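Local coordinates for protein Myo-inositol phosphohydrolase (Mitsuokella multacida, PDB 4WU3) that probably removes phosphate groups from phytate (myo-inositol hexakisphosphate) as a PTP-like phosphatase, and binds inositol-(1,3,4,5)-tetrakisphosphate, at residues L259-D264 with I271-L276; N355-N360 with A549-Y554; P415-D420 with I524-T529. The protein carries 2 engineered substitutions. All blocks are in the same frame, centred on the assembly; numbering follows the deposited sequence.

Contact 1: L259-D264 with I271-L276; sequences LKNAKD and IQRQKL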
loop_
_atom_site.group_PDB
_atom_site.type_symbol
_atom_site.label_atom_id
_atom_site.label_comp_id
_atom_site.label_asym_id
_atom_site.label_seq_id
_atom_site.Cartn_x
_atom_site.Cartn_y
_atom_site.Cartn_z
ATOM N N LEU A 259 1.480 -14.950 -21.033
ATOM C CA LEU A 259 1.419 -16.412 -21.155
ATOM C C LEU A 259 1.474 -16.877 -22.614
ATOM O O LEU A 259 2.001 -17.951 -22.909
ATOM C CB LEU A 259 0.151 -16.946 -20.500
ATOM C CG LEU A 259 0.174 -17.027 -18.975
ATOM C CD1 LEU A 259 -1.228 -17.200 -18.418
ATOM C CD2 LEU A 259 1.089 -18.163 -18.527
ATOM N N LYS A 260 0.933 -16.076 -23.521
ATOM C CA LYS A 260 0.954 -16.417 -24.936
ATOM C C LYS A 260 2.217 -15.930 -25.652
ATOM O O LYS A 260 2.646 -16.538 -26.612
ATOM C CB LYS A 260 -0.256 -15.813 -25.649
ATOM C CG LYS A 260 -1.597 -16.290 -25.148
ATOM C CD LYS A 260 -1.818 -17.745 -25.483
ATOM C CE LYS A 260 -3.225 -18.150 -25.087
ATOM N NZ LYS A 260 -3.570 -19.529 -25.529
ATOM N N ASN A 261 2.812 -14.838 -25.193
ATOM C CA ASN A 261 3.760 -14.131 -26.029
ATOM C C ASN A 261 5.050 -13.682 -25.365
ATOM O O ASN A 261 5.871 -13.036 -26.008
ATOM C CB ASN A 261 3.073 -12.904 -26.620
ATOM C CG ASN A 261 1.881 -13.262 -27.481
ATOM O OD1 ASN A 261 1.982 -14.093 -28.381
ATOM N ND2 ASN A 261 0.741 -12.626 -27.217
ATOM N N ALA A 262 5.246 -13.996 -24.091
ATOM C CA ALA A 262 6.416 -13.466 -23.405
ATOM C C ALA A 262 7.692 -13.799 -24.169
ATOM O O ALA A 262 8.636 -13.014 -24.152
ATOM C CB ALA A 262 6.499 -13.985 -21.979
ATOM N N LYS A 263 7.711 -14.948 -24.847
ATOM C CA LYS A 263 8.915 -15.429 -25.533
ATOM C C LYS A 263 9.350 -14.526 -26.672
ATOM O O LYS A 263 10.535 -14.423 -26.974
ATOM C CB LYS A 263 8.685 -16.822 -26.126
ATOM C CG LYS A 263 8.682 -17.954 -25.122
ATOM C CD LYS A 263 8.303 -19.271 -25.787
ATOM C CE LYS A 263 8.047 -20.357 -24.754
ATOM N NZ LYS A 263 7.818 -21.693 -25.368
ATOM N N ASP A 264 8.377 -13.896 -27.315
ATOM C CA ASP A 264 8.618 -13.175 -28.551
ATOM C C ASP A 264 8.436 -11.680 -28.406
ATOM O O ASP A 264 8.860 -10.928 -29.273
ATOM C CB ASP A 264 7.667 -13.691 -29.625
ATOM C CG ASP A 264 7.809 -15.178 -29.846
ATOM O OD1 ASP A 264 8.959 -15.663 -29.912
ATOM O OD2 ASP A 264 6.774 -15.864 -29.940
ATOM N N ILE A 271 2.640 -4.165 -22.003
ATOM C CA ILE A 271 2.002 -3.132 -21.181
ATOM C C ILE A 271 1.379 -2.043 -22.060
ATOM O O ILE A 271 0.221 -1.668 -21.872
ATOM C CB ILE A 271 3.018 -2.483 -20.209
ATOM C CG1 ILE A 271 3.447 -3.489 -19.142
ATOM C CG2 ILE A 271 2.425 -1.236 -19.551
ATOM C CD1 ILE A 271 2.320 -3.907 -18.228
ATOM N N GLN A 272 2.154 -1.544 -23.021
ATOM C CA GLN A 272 1.668 -0.513 -23.930
ATOM C C GLN A 272 0.509 -1.011 -24.780
ATOM O O GLN A 272 -0.497 -0.314 -24.903
ATOM C CB GLN A 272 2.778 -0.016 -24.845
ATOM C CG GLN A 272 3.689 1.005 -24.201
ATOM C CD GLN A 272 2.905 2.127 -23.567
ATOM O OE1 GLN A 272 2.194 2.858 -24.246
ATOM N NE2 GLN A 272 3.019 2.258 -22.248
ATOM N N ARG A 273 0.624 -2.197 -25.377
ATOM C CA ARG A 273 -0.448 -2.604 -26.283
ATOM C C ARG A 273 -1.761 -2.885 -25.545
ATOM O O ARG A 273 -2.838 -2.602 -26.071
ATOM C CB ARG A 273 -0.032 -3.734 -27.223
ATOM C CG ARG A 273 0.190 -5.096 -26.606
ATOM C CD ARG A 273 1.071 -5.894 -27.551
ATOM N NE ARG A 273 1.035 -7.320 -27.285
ATOM C CZ ARG A 273 1.473 -8.244 -28.134
ATOM N NH1 ARG A 273 1.993 -7.889 -29.303
ATOM N NH2 ARG A 273 1.393 -9.525 -27.811
ATOM N N GLN A 274 -1.681 -3.379 -24.311
ATOM C CA GLN A 274 -2.899 -3.582 -23.529
ATOM C C GLN A 274 -3.543 -2.257 -23.124
ATOM O O GLN A 274 -4.741 -2.212 -22.859
ATOM C CB GLN A 274 -2.641 -4.467 -22.313
ATOM C CG GLN A 274 -2.302 -5.915 -22.674
ATOM C CD GLN A 274 -3.435 -6.663 -23.377
ATOM O OE1 GLN A 274 -4.618 -6.466 -23.074
ATOM N NE2 GLN A 274 -3.070 -7.551 -24.302
ATOM N N LYS A 275 -2.766 -1.175 -23.103
ATOM C CA LYS A 275 -3.349 0.161 -22.936
ATOM C C LYS A 275 -3.993 0.606 -24.242
ATOM O O LYS A 275 -5.104 1.126 -24.247
ATOM C CB LYS A 275 -2.307 1.195 -22.508
ATOM C CG LYS A 275 -2.746 2.636 -22.753
ATOM C CD LYS A 275 -3.824 3.055 -21.771
ATOM C CE LYS A 275 -4.660 4.228 -22.274
ATOM N NZ LYS A 275 -5.721 3.813 -23.252
ATOM N N LEU A 276 -3.304 0.384 -25.354
ATOM C CA LEU A 276 -3.798 0.856 -26.645
ATOM C C LEU A 276 -5.149 0.246 -27.060
ATOM O O LEU A 276 -5.946 0.918 -27.709
ATOM C CB LEU A 276 -2.749 0.624 -27.729
ATOM C CG LEU A 276 -1.522 1.525 -27.566
ATOM C CD1 LEU A 276 -0.346 1.027 -28.384
ATOM C CD2 LEU A 276 -1.860 2.956 -27.950
#
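Asn261 ND2 and Arg273 NH2 both grip one oxygen, OD1 of Asp257, and that shared acceptor is the reason they lie side by side. Asn261 donates a hydrogen bond to it from one helical turn further along the chain, while the guanidinium of Arg273, on helix 267-276, forms a salt bridge with Asp257, which lies outside the two segments. Between the two donors the gap is just 3.2 Å, Asn261 ND2 to Arg273 NH2. Neither nitrogen can accept from the other, so the approach is a consequence of the carboxylate and not a bond in its own right. The negative charge of Asp257 would be expected to offset the crowding of the two N-H groups.

The flat groups meet at a right angle: the amide plane of Asn261 stands 90° to the guanidinium plane. Asn261 comes in at the guanidinium edge, its CG in that plane and 3.8 Å from Arg273 NH2. From CG to NE the arginine chain is extended, which carries its head across the space between the helices. The starting torsion is less relaxed: CG lies between the backbone N and the carbonyl carbon, chi1 70°. Arg273 NH1 is held by the backbone oxygens of Thr82 and Lys84, so the guanidinium is fixed at more than one corner.

Gln274, the next residue, gives its NE2 to OD2 of Asp257, and the carboxylate is thus tied to helix 267-276 through both oxygens. Asp264 N bonds back to Asn261 O at 3.0 Å. The whole is a buried cluster of charged and amide groups around Asp257 that joins the consecutive helices 247-261 and 267-276, set in the helical part of a tyrosine-phosphatase-like domain, where helix 247-261 follows strand 237-241.

Contact 2: N355-N360 with A549-Y554; sequences NFRTMN and AYMAMY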
loop_
_atom_site.group_PDB
_atom_site.type_symbol
_atom_site.label_atom_id
_atom_site.label_comp_id
_atom_site.label_asym_id
_atom_site.label_seq_id
_atom_site.Cartn_x
_atom_site.Cartn_y
_atom_site.Cartn_z
ATOM N N ASN A 355 -14.635 -28.053 31.507
ATOM C CA ASN A 355 -15.872 -28.058 30.712
ATOM C C ASN A 355 -16.469 -29.449 30.498
ATOM O O ASN A 355 -17.051 -29.733 29.432
ATOM C CB ASN A 355 -15.636 -27.381 29.355
ATOM C CG ASN A 355 -15.265 -25.920 29.495
ATOM O OD1 ASN A 355 -15.746 -25.234 30.393
ATOM N ND2 ASN A 355 -14.415 -25.435 28.603
ATOM N N PHE A 356 -16.333 -30.302 31.515
ATOM C CA PHE A 356 -16.830 -31.670 31.452
ATOM C C PHE A 356 -18.314 -31.676 31.716
ATOM O O PHE A 356 -18.771 -30.995 32.627
ATOM C CB PHE A 356 -16.156 -32.559 32.506
ATOM C CG PHE A 356 -16.713 -33.968 32.562
ATOM C CD1 PHE A 356 -16.291 -34.929 31.665
ATOM C CD2 PHE A 356 -17.668 -34.323 33.505
ATOM C CE1 PHE A 356 -16.802 -36.218 31.706
ATOM C CE2 PHE A 356 -18.166 -35.613 33.559
ATOM C CZ PHE A 356 -17.737 -36.561 32.651
ATOM N N ARG A 357 -19.065 -32.446 30.934
ATOM C CA ARG A 357 -20.495 -32.610 31.192
ATOM C C ARG A 357 -21.018 -33.870 30.552
ATOM O O ARG A 357 -20.449 -34.357 29.569
ATOM C CB ARG A 357 -21.295 -31.408 30.682
ATOM C CG ARG A 357 -21.299 -31.232 29.172
ATOM C CD ARG A 357 -20.100 -30.446 28.658
ATOM N NE ARG A 357 -20.328 -29.955 27.298
ATOM C CZ ARG A 357 -19.423 -29.314 26.568
ATOM N NH1 ARG A 357 -18.228 -29.058 27.025
ATOM N NH2 ARG A 357 -19.703 -28.926 25.356
ATOM N N THR A 358 -22.096 -34.408 31.118
ATOM C CA THR A 358 -22.848 -35.476 30.473
ATOM C C THR A 358 -24.256 -34.958 30.280
ATOM O O THR A 358 -24.611 -33.909 30.811
ATOM C CB THR A 358 -22.878 -36.795 31.292
ATOM O OG1 THR A 358 -23.772 -36.677 32.413
ATOM C CG2 THR A 358 -21.490 -37.167 31.783
ATOM N N MET A 359 -25.060 -35.681 29.515
ATOM C CA MET A 359 -26.425 -35.256 29.273
ATOM C C MET A 359 -27.298 -35.478 30.502
ATOM O O MET A 359 -28.483 -35.119 30.500
ATOM C CB MET A 359 -26.991 -35.986 28.063
ATOM C CG MET A 359 -26.236 -35.672 26.781
ATOM S SD MET A 359 -26.282 -33.904 26.428
ATOM C CE MET A 359 -24.758 -33.311 27.136
ATOM N N ASN A 360 -26.711 -36.052 31.554
ATOM C CA ASN A 360 -27.384 -36.152 32.854
ATOM C C ASN A 360 -26.972 -35.037 33.819
ATOM O O ASN A 360 -27.468 -34.978 34.945
ATOM C CB ASN A 360 -27.098 -37.508 33.515
ATOM C CG ASN A 360 -27.570 -38.682 32.681
ATOM O OD1 ASN A 360 -28.739 -38.763 32.304
ATOM N ND2 ASN A 360 -26.669 -39.609 32.405
ATOM N N ALA A 549 -20.501 -27.940 18.893
ATOM C CA ALA A 549 -21.032 -28.119 17.540
ATOM C C ALA A 549 -21.411 -29.585 17.274
ATOM O O ALA A 549 -22.536 -29.893 16.885
ATOM C CB ALA A 549 -20.012 -27.642 16.511
ATOM N N TYR A 550 -20.472 -30.500 17.488
ATOM C CA TYR A 550 -20.755 -31.917 17.275
ATOM C C TYR A 550 -21.819 -32.443 18.239
ATOM O O TYR A 550 -22.725 -33.185 17.826
ATOM C CB TYR A 550 -19.468 -32.746 17.333
ATOM C CG TYR A 550 -18.795 -32.830 15.980
ATOM C CD1 TYR A 550 -19.184 -33.792 15.047
ATOM C CD2 TYR A 550 -17.814 -31.920 15.611
ATOM C CE1 TYR A 550 -18.592 -33.854 13.800
ATOM C CE2 TYR A 550 -17.212 -31.980 14.362
ATOM C CZ TYR A 550 -17.602 -32.946 13.460
ATOM O OH TYR A 550 -16.999 -33.001 12.214
ATOM N N MET A 551 -21.749 -32.049 19.509
ATOM C CA MET A 551 -22.772 -32.489 20.460
ATOM C C MET A 551 -24.185 -32.045 20.030
ATOM O O MET A 551 -25.140 -32.816 20.126
ATOM C CB MET A 551 -22.462 -31.997 21.872
ATOM C CG MET A 551 -21.242 -32.649 22.496
ATOM S SD MET A 551 -20.675 -31.846 24.004
ATOM C CE MET A 551 -21.881 -32.500 25.162
ATOM N N ALA A 552 -24.305 -30.808 19.554
ATOM C CA ALA A 552 -25.579 -30.273 19.099
ATOM C C ALA A 552 -26.081 -31.002 17.852
ATOM O O ALA A 552 -27.283 -31.215 17.692
ATOM C CB ALA A 552 -25.448 -28.779 18.826
ATOM N N MET A 553 -25.168 -31.379 16.962
ATOM C CA MET A 553 -25.557 -32.100 15.751
ATOM C C MET A 553 -26.055 -33.510 16.065
ATOM O O MET A 553 -27.027 -33.984 15.477
ATOM C CB MET A 553 -24.388 -32.172 14.771
ATOM C CG MET A 553 -24.190 -30.901 13.972
ATOM S SD MET A 553 -22.916 -31.093 12.725
ATOM C CE MET A 553 -21.444 -30.574 13.602
ATOM N N TYR A 554 -25.372 -34.185 16.981
ATOM C CA TYR A 554 -25.784 -35.509 17.408
ATOM C C TYR A 554 -27.112 -35.448 18.173
ATOM O O TYR A 554 -28.012 -36.245 17.923
ATOM C CB TYR A 554 -24.687 -36.135 18.270
ATOM C CG TYR A 554 -24.932 -37.571 18.656
ATOM C CD1 TYR A 554 -25.247 -38.522 17.698
ATOM C CD2 TYR A 554 -24.818 -37.984 19.970
ATOM C CE1 TYR A 554 -25.462 -39.840 18.045
ATOM C CE2 TYR A 554 -25.027 -39.303 20.322
ATOM C CZ TYR A 554 -25.348 -40.226 19.357
ATOM O OH TYR A 554 -25.561 -41.544 19.714
#
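Buried methionine packing, with an arginine head beside the sulfur, joins edge strand 357-358 of the five-stranded mixed sheet to helix 545-558. Met551 is the side chain that both partners touch. Met551 SD lies 3.4 Å from Arg357 NH2, approaching the guanidinium obliquely. Met551 CE sits 3.7 Å from Arg357 NE. Met551 CE also meets Met359 CE, at 3.6 Å. The bend at the last torsion of Met551, chi3 78°, lets one thioether serve both neighbours: sulfur to the arginine, its methyl touching both Arg357 NE and Met359 CE. Met359 is itself folded back at chi2 and chi3, bringing its CE against the methyl of Met551.

In this PTP-like fold helix 545-558 starts where the phosphate-binding loop ends, and the arginine is tied to that loop. Arg357 NH1 donates to Asn355 O at 2.8 Å, lying in both the carbonyl and guanidinium planes, and also to the backbone oxygen of Gly543, while Asn355 ND2 bonds to the oxygen of Ala542. Gly543 and Ala542 line the inositol tetrakisphosphate pocket, so Arg357, whose side chain is about 8 Å from the ligand, belongs to the second shell. Met390 and Gln571 pack against both Met359 and Met551, and Phe538 against Met551. Just along the strand, Thr358 OG1 accepts from Asn360 N at 3.1 Å, an ST turn that bends the chain as the strand ends.

Contact 3: P415-D420 with I524-T529; sequences PIYIMD and INFTRT
A Met-aromatic contact and a T-shaped ring pair share one phenylalanine here, in the layer between the parallel part of a PTP-like domain's sheet and the helix packed on it. Phe526 reaches from helix 517-529 with its CG anti to the backbone N, chi1 175°, which sends the ring out toward strand 416-422. Phe526 CZ leads, standing over one face of the Tyr417 ring, off its centre, 3.7 Å from Tyr417 CD2. The two ring planes are 83° apart, with centroids separated by 5.3 Å.

Met419, two residues after Tyr417 on the strand, uses the face of the phenylalanine instead. Bent at chi2 and chi3, it makes a CH-pi contact: Met419 CE lies 3.9 Å from the centroid of the Phe526 ring, almost straight above it. Met419 SD follows obliquely, 4.2 Å from that centroid. Helix 517-529 belongs to a beta-alpha-beta crossover from strand 503-509 to strand 535-539, which passes over the intervening strand 416-422, so Phe526 plugs the crossover helix onto the strand it skips. With an alanine here in place of Phe526 the ring is gone, which is likely to leave the Tyr417 face without its edge partner and Met419 freer to turn. Tyr505 also meets the Phe526 ring, Leu536 packs on it, and His503 stacks with Tyr417. On the helix itself Thr527 OG1 donates to Ile524 O at 2.6 Å, on a lone pair.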
loop_
_atom_site.group_PDB
_atom_site.type_symbol
_atom_site.label_atom_id
_atom_site.label_comp_id
_atom_site.label_asym_id
_atom_site.label_seq_id
_atom_site.Cartn_x
_atom_site.Cartn_y
_atom_site.Cartn_z
ATOM N N PRO A 415 -20.560 -49.586 25.014
ATOM C CA PRO A 415 -19.165 -49.191 24.774
ATOM C C PRO A 415 -18.961 -47.666 24.681
ATOM O O PRO A 415 -19.805 -46.941 24.130
ATOM C CB PRO A 415 -18.802 -49.888 23.460
ATOM C CG PRO A 415 -20.092 -50.306 22.835
ATOM C CD PRO A 415 -21.166 -50.309 23.884
ATOM N N ILE A 416 -17.850 -47.199 25.249
ATOM C CA ILE A 416 -17.555 -45.774 25.342
ATOM C C ILE A 416 -16.493 -45.370 24.332
ATOM O O ILE A 416 -15.403 -45.950 24.313
ATOM C CB ILE A 416 -17.051 -45.407 26.748
ATOM C CG1 ILE A 416 -18.107 -45.760 27.796
ATOM C CG2 ILE A 416 -16.717 -43.918 26.820
ATOM C CD1 ILE A 416 -17.579 -45.742 29.213
ATOM N N TYR A 417 -16.821 -44.394 23.487
ATOM C CA TYR A 417 -15.883 -43.884 22.485
ATOM C C TYR A 417 -15.437 -42.482 22.859
ATOM O O TYR A 417 -16.251 -41.630 23.197
ATOM C CB TYR A 417 -16.498 -43.835 21.077
ATOM C CG TYR A 417 -16.794 -45.182 20.477
ATOM C CD1 TYR A 417 -17.917 -45.890 20.870
ATOM C CD2 TYR A 417 -15.971 -45.742 19.515
ATOM C CE1 TYR A 417 -18.204 -47.130 20.342
ATOM C CE2 TYR A 417 -16.254 -46.991 18.974
ATOM C CZ TYR A 417 -17.377 -47.674 19.395
ATOM O OH TYR A 417 -17.700 -48.913 18.889
ATOM N N ILE A 418 -14.130 -42.252 22.809
ATOM C CA ILE A 418 -13.589 -40.902 22.889
ATOM C C ILE A 418 -13.514 -40.378 21.454
ATOM O O ILE A 418 -12.824 -40.958 20.606
ATOM C CB ILE A 418 -12.187 -40.888 23.534
ATOM C CG1 ILE A 418 -12.250 -41.380 24.992
ATOM C CG2 ILE A 418 -11.566 -39.504 23.456
ATOM C CD1 ILE A 418 -13.212 -40.627 25.892
ATOM N N MET A 419 -14.262 -39.311 21.186
ATOM C CA MET A 419 -14.294 -38.698 19.867
ATOM C C MET A 419 -13.395 -37.463 19.867
ATOM O O MET A 419 -13.795 -36.383 20.299
ATOM C CB MET A 419 -15.724 -38.317 19.482
ATOM C CG MET A 419 -16.749 -39.441 19.608
ATOM S SD MET A 419 -16.484 -40.833 18.482
ATOM C CE MET A 419 -16.766 -40.078 16.880
ATOM N N ASP A 420 -12.163 -37.644 19.405
ATOM C CA ASP A 420 -11.179 -36.574 19.374
ATOM C C ASP A 420 -11.412 -35.766 18.100
ATOM O O ASP A 420 -11.226 -36.274 17.000
ATOM C CB ASP A 420 -9.779 -37.186 19.416
ATOM C CG ASP A 420 -8.662 -36.174 19.198
ATOM O OD1 ASP A 420 -8.912 -34.953 19.224
ATOM O OD2 ASP A 420 -7.514 -36.618 18.987
ATOM N N ILE A 524 -21.488 -38.730 10.615
ATOM C CA ILE A 524 -22.772 -39.376 10.365
ATOM C C ILE A 524 -22.557 -40.846 10.002
ATOM O O ILE A 524 -23.215 -41.748 10.538
ATOM C CB ILE A 524 -23.550 -38.637 9.271
ATOM C CG1 ILE A 524 -23.937 -37.247 9.791
ATOM C CG2 ILE A 524 -24.779 -39.431 8.833
ATOM C CD1 ILE A 524 -24.459 -36.313 8.732
ATOM N N ASN A 525 -21.602 -41.088 9.122
ATOM C CA ASN A 525 -21.223 -42.444 8.805
ATOM C C ASN A 525 -20.847 -43.206 10.075
ATOM O O ASN A 525 -21.306 -44.322 10.284
ATOM C CB ASN A 525 -20.089 -42.449 7.784
ATOM C CG ASN A 525 -20.545 -41.958 6.425
ATOM O OD1 ASN A 525 -21.745 -41.879 6.146
ATOM N ND2 ASN A 525 -19.591 -41.630 5.569
ATOM N N PHE A 526 -20.043 -42.601 10.941
ATOM C CA PHE A 526 -19.697 -43.252 12.201
ATOM C C PHE A 526 -20.955 -43.644 12.958
ATOM O O PHE A 526 -21.042 -44.758 13.459
ATOM C CB PHE A 526 -18.816 -42.353 13.074
ATOM C CG PHE A 526 -18.530 -42.921 14.438
ATOM C CD1 PHE A 526 -17.470 -43.752 14.638
ATOM C CD2 PHE A 526 -19.320 -42.617 15.512
ATOM C CE1 PHE A 526 -17.201 -44.277 15.890
ATOM C CE2 PHE A 526 -19.059 -43.143 16.762
ATOM C CZ PHE A 526 -17.997 -43.978 16.950
ATOM N N THR A 527 -21.935 -42.742 13.045
ATOM C CA THR A 527 -23.126 -43.025 13.843
ATOM C C THR A 527 -23.954 -44.154 13.257
ATOM O O THR A 527 -24.673 -44.824 13.981
ATOM C CB THR A 527 -24.071 -41.808 14.011
ATOM O OG1 THR A 527 -24.558 -41.386 12.730
ATOM C CG2 THR A 527 -23.373 -40.662 14.714
ATOM N N ARG A 528 -23.881 -44.358 11.950
ATOM C CA ARG A 528 -24.685 -45.402 11.322
ATOM C C ARG A 528 -24.252 -46.817 11.705
ATOM O O ARG A 528 -25.068 -47.727 11.715
ATOM C CB ARG A 528 -24.574 -45.303 9.822
ATOM C CG ARG A 528 -25.023 -44.010 9.200
ATOM C CD ARG A 528 -24.681 -44.240 7.755
ATOM N NE ARG A 528 -24.650 -43.105 6.871
ATOM C CZ ARG A 528 -25.738 -42.532 6.401
ATOM N NH1 ARG A 528 -26.941 -42.963 6.778
ATOM N NH2 ARG A 528 -25.608 -41.522 5.579
ATOM N N THR A 529 -22.966 -47.002 11.988
ATOM C CA THR A 529 -22.413 -48.338 12.220
ATOM C C THR A 529 -22.038 -48.571 13.680
ATOM O O THR A 529 -21.655 -49.678 14.050
ATOM C CB THR A 529 -21.135 -48.551 11.400
ATOM O OG1 THR A 529 -20.095 -47.724 11.913
ATOM C CG2 THR A 529 -21.314 -48.135 10.026
#

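How the contacts relate
Contact 1 comes first along the chain and stands apart: its centre is about 60 Å from that of contact 2 and about 58 Å from that of contact 3, on the opposite side of the chain's centre. Contacts 2 and 3 are about 14 Å apart, centre to centre, and touch where Tyr554 CE1 packs on Thr527 CG2 at 4.0 Å. Both reach the sheet of strands 357-358, 390-393, 535-539, 416-422 and 503-509, and contact 3 is nested inside the loop that contact 2 closes. Contact 1 thus belongs to one PTP-like unit, while contacts 2 and 3 together pack helices 545-558 and 517-529 of the other onto its sheet, beside an inositol tetrakisphosphate site.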